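Geranyltranstransferase (PDB 7LBJ) probably condenses isoprenoid diphosphates in a magnesium-dependent prenyl transfer, as other members of the farnesyl and geranylgeranyl diphosphate synthase family do. Local coordinates at residues R21-L30 / E72-L83. Sequence-based numbering, arbitrary orientation.
Sequences RIESQLDAAL and ESLDAAAMSVEL
Arg21 and Asp75 meet side-on at one end of a steep helix crossing, a worked example of a salt bridge beside a knob-into-hole contact where two helices cross. The short segments 21-29 and 75-83 cross at -79°, their axes 10.3 Å apart. With CG anti to the backbone N (chi1 179°), the Arg21 chain runs extended to present NE and NH2 together. Arg21 NE donates to Asp75 OD1 at 2.7 Å and Arg21 NH2 to Asp75 OD2 at 2.8 Å. Both oxygens use their syn lone pairs, and the two flat groups lie only 14° from coplanar. Tyr61 of helix 55-65 adds a hydrogen bond to Asp75 OD1. Over the carboxylate lies the amide of Gln25, stacked with its plane, the Gln25 NE2 and Asp75 OD2 atoms 3.5 Å apart.

Further along, Met79 enters as a knob into the hole made by Ile22, Gln25, Leu26 and Ala29. Its CG is flanked by Ile22 CD1 at 3.6 Å and Leu26 CD2 at 3.8 Å, each of these side chains running antiparallel to the methionine chain. A bend at the CE end of Met79 turns this methyl toward Gln25 OE1, while SD rests against the Gln25 backbone and Ala29 CB. Ile22 CD1 also touches Ala78 CB, and Leu26 CD2 reaches Leu83 CD2 at 4.0 Å, extending the apolar seam toward helix 115-134, which packs on Leu83.

This contact joins the N-terminal helix 11-29 to helix 75-92 within the all-helical prenyl synthase fold. Two nearly straight, in-plane bonds hold the buried carboxylate against rotation and, with the tyrosine hydroxyl, would favour its ionised form, whereas Met79 and its neighbours meet through largely apolar, interlocking packing.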
ATOM      1  N   ARG A  21     -20.331   3.655 -13.702  1.00 16.91           N
ATOM      2  CA  ARG A  21     -20.102   2.373 -13.054  1.00 19.46           C
ATOM      3  C   ARG A  21     -19.018   2.490 -11.988  1.00 18.64           C
ATOM      4  O   ARG A  21     -19.188   2.006 -10.862  1.00 18.04           O
ATOM      5  CB  ARG A  21     -19.725   1.326 -14.106  1.00 20.46           C
ATOM      6  CG  ARG A  21     -19.458  -0.027 -13.515  1.00 23.41           C
ATOM      7  CD  ARG A  21     -19.273  -1.111 -14.560  1.00 19.71           C
ATOM      8  NE  ARG A  21     -19.287  -2.407 -13.890  1.00 19.68           N
ATOM      9  CZ  ARG A  21     -20.366  -3.157 -13.738  1.00 27.07           C
ATOM     10  NH1 ARG A  21     -21.532  -2.803 -14.267  1.00 26.65           N
ATOM     11  NH2 ARG A  21     -20.280  -4.280 -13.024  1.00 23.39           N
ATOM     12  N   ILE A  22     -17.891   3.130 -12.326  1.00 15.18           N
ATOM     13  CA  ILE A  22     -16.798   3.201 -11.353  1.00 17.00           C
ATOM     14  C   ILE A  22     -17.174   4.099 -10.168  1.00 15.71           C
ATOM     15  O   ILE A  22     -16.781   3.823  -9.020  1.00 15.57           O
ATOM     16  CB  ILE A  22     -15.477   3.625 -12.042  1.00 15.15           C
ATOM     17  CG1 ILE A  22     -14.256   3.147 -11.220  1.00 16.16           C
ATOM     18  CG2 ILE A  22     -15.386   5.136 -12.272  1.00 15.77           C
ATOM     19  CD1 ILE A  22     -14.096   1.634 -11.194  1.00 16.19           C
ATOM     20  N   GLU A  23     -17.970   5.146 -10.401  1.00 15.74           N
ATOM     21  CA  GLU A  23     -18.464   5.953  -9.291  1.00 13.67           C
ATOM     22  C   GLU A  23     -19.279   5.104  -8.316  1.00 18.64           C
ATOM     23  O   GLU A  23     -19.090   5.180  -7.090  1.00 18.52           O
ATOM     24  CB  GLU A  23     -19.305   7.109  -9.824  1.00 16.25           C
ATOM     25  CG  GLU A  23     -19.583   8.183  -8.793  1.00 20.20           C
ATOM     26  CD  GLU A  23     -18.347   9.004  -8.462  1.00 19.49           C
ATOM     27  OE1 GLU A  23     -17.457   9.134  -9.336  1.00 18.82           O
ATOM     28  OE2 GLU A  23     -18.270   9.517  -7.324  1.00 21.06           O
ATOM     29  N   SER A  24     -20.191   4.288  -8.846  1.00 16.12           N
ATOM     30  CA  SER A  24     -21.043   3.468  -7.988  0.55 19.16           C
ATOM     31  C   SER A  24     -20.239   2.380  -7.285  1.00 16.89           C
ATOM     32  O   SER A  24     -20.507   2.052  -6.121  1.00 18.63           O
ATOM     33  CB  SER A  24     -22.165   2.843  -8.815  0.55 19.51           C
ATOM     34  OG  SER A  24     -22.951   1.973  -8.024  0.55 21.50           O
ATOM     35  N   GLN A  25     -19.265   1.795  -7.990  1.00 16.87           N
ATOM     36  CA  GLN A  25     -18.458   0.728  -7.414  1.00 20.08           C
ATOM     37  C   GLN A  25     -17.585   1.260  -6.287  1.00 19.45           C
ATOM     38  O   GLN A  25     -17.479   0.641  -5.222  1.00 18.50           O
ATOM     39  CB  GLN A  25     -17.596   0.080  -8.500  1.00 17.47           C
ATOM     40  CG  GLN A  25     -18.387  -0.764  -9.482  1.00 20.29           C
ATOM     41  CD  GLN A  25     -18.716  -2.128  -8.918  1.00 25.82           C
ATOM     42  OE1 GLN A  25     -17.924  -2.701  -8.182  1.00 25.01           O
ATOM     43  NE2 GLN A  25     -19.884  -2.658  -9.270  1.00 26.68           N
ATOM     44  N   LEU A  26     -16.939   2.400  -6.515  1.00 15.50           N
ATOM     45  CA  LEU A  26     -16.103   2.993  -5.476  1.00 17.73           C
ATOM     46  C   LEU A  26     -16.930   3.402  -4.264  1.00 18.55           C
ATOM     47  O   LEU A  26     -16.482   3.255  -3.119  1.00 17.20           O
ATOM     48  CB  LEU A  26     -15.355   4.198  -6.048  1.00 14.77           C
ATOM     49  CG  LEU A  26     -14.220   3.884  -7.018  1.00 14.19           C
ATOM     50  CD1 LEU A  26     -13.866   5.148  -7.840  1.00 15.82           C
ATOM     51  CD2 LEU A  26     -12.961   3.334  -6.310  1.00 20.15           C
ATOM     52  N   ASP A  27     -18.128   3.944  -4.488  1.00 17.28           N
ATOM     53  CA  ASP A  27     -18.970   4.322  -3.357  1.00 17.02           C
ATOM     54  C   ASP A  27     -19.311   3.103  -2.506  1.00 20.17           C
ATOM     55  O   ASP A  27     -19.286   3.170  -1.268  1.00 21.30           O
ATOM     56  CB  ASP A  27     -20.241   5.016  -3.856  1.00 21.99           C
ATOM     57  CG  ASP A  27     -21.233   5.312  -2.740  1.00 31.13           C
ATOM     58  OD1 ASP A  27     -20.916   6.128  -1.841  1.00 28.62           O
ATOM     59  OD2 ASP A  27     -22.339   4.727  -2.765  1.00 42.61           O
ATOM     60  N   ALA A  28     -19.602   1.971  -3.148  1.00 19.62           N
ATOM     61  CA  ALA A  28     -19.940   0.771  -2.384  1.00 18.69           C
ATOM     62  C   ALA A  28     -18.704   0.137  -1.751  1.00 21.55           C
ATOM     63  O   ALA A  28     -18.821  -0.547  -0.730  1.00 23.06           O
ATOM     64  CB  ALA A  28     -20.649  -0.245  -3.281  1.00 22.44           C
ATOM     65  N   ALA A  29     -17.522   0.344  -2.339  1.00 19.65           N
ATOM     66  CA  ALA A  29     -16.286  -0.278  -1.852  1.00 21.17           C
ATOM     67  C   ALA A  29     -15.626   0.455  -0.689  1.00 22.45           C
ATOM     68  O   ALA A  29     -14.801  -0.149   0.011  1.00 20.92           O
ATOM     69  CB  ALA A  29     -15.253  -0.378  -2.977  1.00 21.78           C
ATOM     70  N   LEU A  30     -15.943   1.698  -0.472  1.00 21.96           N
ATOM     71  CA  LEU A  30     -15.306   2.440   0.602  1.00 21.27           C
ATOM     72  C   LEU A  30     -16.147   2.416   1.877  1.00 23.28           C
ATOM     73  O   LEU A  30     -17.380   2.381   1.817  1.00 23.71           O
ATOM     74  CB  LEU A  30     -15.084   3.890   0.170  1.00 18.20           C
ATOM     75  CG  LEU A  30     -14.053   4.054  -0.936  1.00 17.79           C
ATOM     76  CD1 LEU A  30     -14.175   5.459  -1.467  1.00 20.75           C
ATOM     77  CD2 LEU A  30     -12.648   3.803  -0.393  1.00 19.14           C
ATOM     78  N   GLU A  72     -18.009  -6.869 -14.971  1.00 22.48           N
ATOM     79  CA  GLU A  72     -17.918  -7.472 -13.644  1.00 24.75           C
ATOM     80  C   GLU A  72     -16.556  -8.099 -13.405  1.00 25.67           C
ATOM     81  O   GLU A  72     -16.097  -8.165 -12.256  1.00 25.04           O
ATOM     82  CB  GLU A  72     -19.006  -8.529 -13.453  1.00 31.58           C
ATOM     83  CG  GLU A  72     -20.404  -7.962 -13.345  1.00 37.40           C
ATOM     84  CD  GLU A  72     -21.061  -7.784 -14.698  1.00 41.42           C
ATOM     85  OE1 GLU A  72     -20.420  -8.106 -15.724  1.00 32.38           O
ATOM     86  OE2 GLU A  72     -22.230  -7.332 -14.735  1.00 53.69           O
ATOM     87  N   SER A  73     -15.904  -8.574 -14.471  1.00 23.57           N
ATOM     88  CA  SER A  73     -14.561  -9.143 -14.389  1.00 22.41           C
ATOM     89  C   SER A  73     -13.489  -8.081 -14.278  1.00 22.36           C
ATOM     90  O   SER A  73     -12.321  -8.422 -14.068  1.00 18.20           O
ATOM     91  CB  SER A  73     -14.247  -9.986 -15.628  1.00 24.08           C
ATOM     92  OG  SER A  73     -15.058 -11.141 -15.713  1.00 27.89           O
ATOM     93  N   LEU A  74     -13.850  -6.815 -14.460  1.00 16.06           N
ATOM     94  CA  LEU A  74     -12.890  -5.734 -14.535  1.00 17.69           C
ATOM     95  C   LEU A  74     -12.996  -4.750 -13.381  1.00 14.81           C
ATOM     96  O   LEU A  74     -12.075  -3.943 -13.201  1.00 14.92           O
ATOM     97  CB  LEU A  74     -13.072  -4.993 -15.880  1.00 16.19           C
ATOM     98  CG  LEU A  74     -12.764  -5.864 -17.115  1.00 16.06           C
ATOM     99  CD1 LEU A  74     -13.408  -5.303 -18.366  1.00 20.10           C
ATOM    100  CD2 LEU A  74     -11.232  -5.985 -17.330  1.00 16.04           C
ATOM    101  N   ASP A  75     -14.092  -4.790 -12.609  1.00 14.96           N
ATOM    102  CA  ASP A  75     -14.371  -3.754 -11.614  1.00 14.59           C
ATOM    103  C   ASP A  75     -13.252  -3.631 -10.583  1.00 16.06           C
ATOM    104  O   ASP A  75     -12.843  -2.516 -10.235  1.00 14.74           O
ATOM    105  CB  ASP A  75     -15.700  -4.029 -10.896  1.00 17.79           C
ATOM    106  CG  ASP A  75     -16.931  -3.787 -11.778  1.00 21.09           C
ATOM    107  OD1 ASP A  75     -16.915  -2.883 -12.643  1.00 21.17           O
ATOM    108  OD2 ASP A  75     -17.940  -4.506 -11.589  1.00 19.56           O
ATOM    109  N   ALA A  76     -12.772  -4.761 -10.042  1.00 16.59           N
ATOM    110  CA  ALA A  76     -11.719  -4.685  -9.028  1.00 17.05           C
ATOM    111  C   ALA A  76     -10.452  -4.073  -9.605  1.00 14.36           C
ATOM    112  O   ALA A  76      -9.804  -3.233  -8.965  1.00 15.45           O
ATOM    113  CB  ALA A  76     -11.407  -6.075  -8.447  1.00 13.85           C
ATOM    114  N   ALA A  77     -10.059  -4.505 -10.804  1.00 13.56           N
ATOM    115  CA  ALA A  77      -8.861  -3.928 -11.408  1.00 13.07           C
ATOM    116  C   ALA A  77      -9.055  -2.446 -11.658  1.00 13.22           C
ATOM    117  O   ALA A  77      -8.146  -1.645 -11.402  1.00 13.18           O
ATOM    118  CB  ALA A  77      -8.508  -4.636 -12.718  1.00 16.40           C
ATOM    119  N   ALA A  78     -10.227  -2.071 -12.167  1.00 12.81           N
ATOM    120  CA  ALA A  78     -10.500  -0.666 -12.474  1.00 13.03           C
ATOM    121  C   ALA A  78     -10.500   0.185 -11.213  1.00 13.70           C
ATOM    122  O   ALA A  78      -9.924   1.282 -11.194  1.00 13.82           O
ATOM    123  CB  ALA A  78     -11.830  -0.535 -13.222  1.00 14.15           C
ATOM    124  N   MET A  79     -11.111  -0.307 -10.133  1.00 12.08           N
ATOM    125  CA  MET A  79     -11.046   0.445  -8.884  1.00 12.48           C
ATOM    126  C   MET A  79      -9.617   0.533  -8.363  1.00 13.31           C
ATOM    127  O   MET A  79      -9.196   1.582  -7.852  1.00 11.79           O
ATOM    128  CB  MET A  79     -11.954  -0.200  -7.830  1.00 13.96           C
ATOM    129  CG  MET A  79     -13.424   0.043  -8.070  1.00 16.07           C
ATOM    130  SD  MET A  79     -14.416  -0.491  -6.646  1.00 18.21           S
ATOM    131  CE  MET A  79     -14.392  -2.251  -6.922  1.00 16.87           C
ATOM    132  N   SER A  80      -8.856  -0.551  -8.460  1.00 12.88           N
ATOM    133  CA  SER A  80      -7.536  -0.550  -7.830  1.00 10.05           C
ATOM    134  C   SER A  80      -6.639   0.531  -8.435  1.00 12.07           C
ATOM    135  O   SER A  80      -5.887   1.195  -7.714  1.00  9.82           O
ATOM    136  CB  SER A  80      -6.875  -1.929  -7.941  1.00 14.87           C
ATOM    137  OG  SER A  80      -6.367  -2.160  -9.250  1.00 15.47           O
ATOM    138  N   VAL A  81      -6.730   0.758  -9.751  1.00 12.25           N
ATOM    139  CA  VAL A  81      -5.801   1.733 -10.311  1.00 11.53           C
ATOM    140  C   VAL A  81      -6.238   3.143  -9.958  1.00 14.46           C
ATOM    141  O   VAL A  81      -5.385   4.032  -9.811  1.00 12.67           O
ATOM    142  CB  VAL A  81      -5.612   1.555 -11.835  1.00 10.70           C
ATOM    143  CG1 VAL A  81      -4.947   0.216 -12.128  1.00 12.55           C
ATOM    144  CG2 VAL A  81      -6.949   1.677 -12.583  1.00 12.92           C
ATOM    145  N   GLU A  82      -7.552   3.379  -9.818  1.00 13.76           N
ATOM    146  CA  GLU A  82      -8.021   4.705  -9.416  1.00 13.05           C
ATOM    147  C   GLU A  82      -7.690   4.984  -7.956  1.00 15.41           C
ATOM    148  O   GLU A  82      -7.384   6.132  -7.605  1.00 13.02           O
ATOM    149  CB  GLU A  82      -9.533   4.844  -9.664  1.00 12.91           C
ATOM    150  CG  GLU A  82     -10.098   6.258  -9.505  1.00 14.20           C
ATOM    151  CD  GLU A  82      -9.597   7.245 -10.560  1.00 15.59           C
ATOM    152  OE1 GLU A  82      -8.797   6.854 -11.432  1.00 18.10           O
ATOM    153  OE2 GLU A  82     -10.007   8.427 -10.528  1.00 19.51           O
ATOM    154  N   LEU A  83      -7.725   3.940  -7.103  1.00 10.68           N
ATOM    155  CA  LEU A  83      -7.350   4.103  -5.696  1.00 12.49           C
ATOM    156  C   LEU A  83      -5.861   4.391  -5.535  1.00 12.39           C
ATOM    157  O   LEU A  83      -5.472   5.214  -4.692  1.00 10.65           O
ATOM    158  CB  LEU A  83      -7.752   2.858  -4.878  1.00 12.28           C
ATOM    159  CG  LEU A  83      -9.279   2.737  -4.778  1.00 12.95           C
ATOM    160  CD1 LEU A  83      -9.678   1.363  -4.269  1.00 15.53           C
ATOM    161  CD2 LEU A  83      -9.874   3.830  -3.875  1.00 15.35           C
TER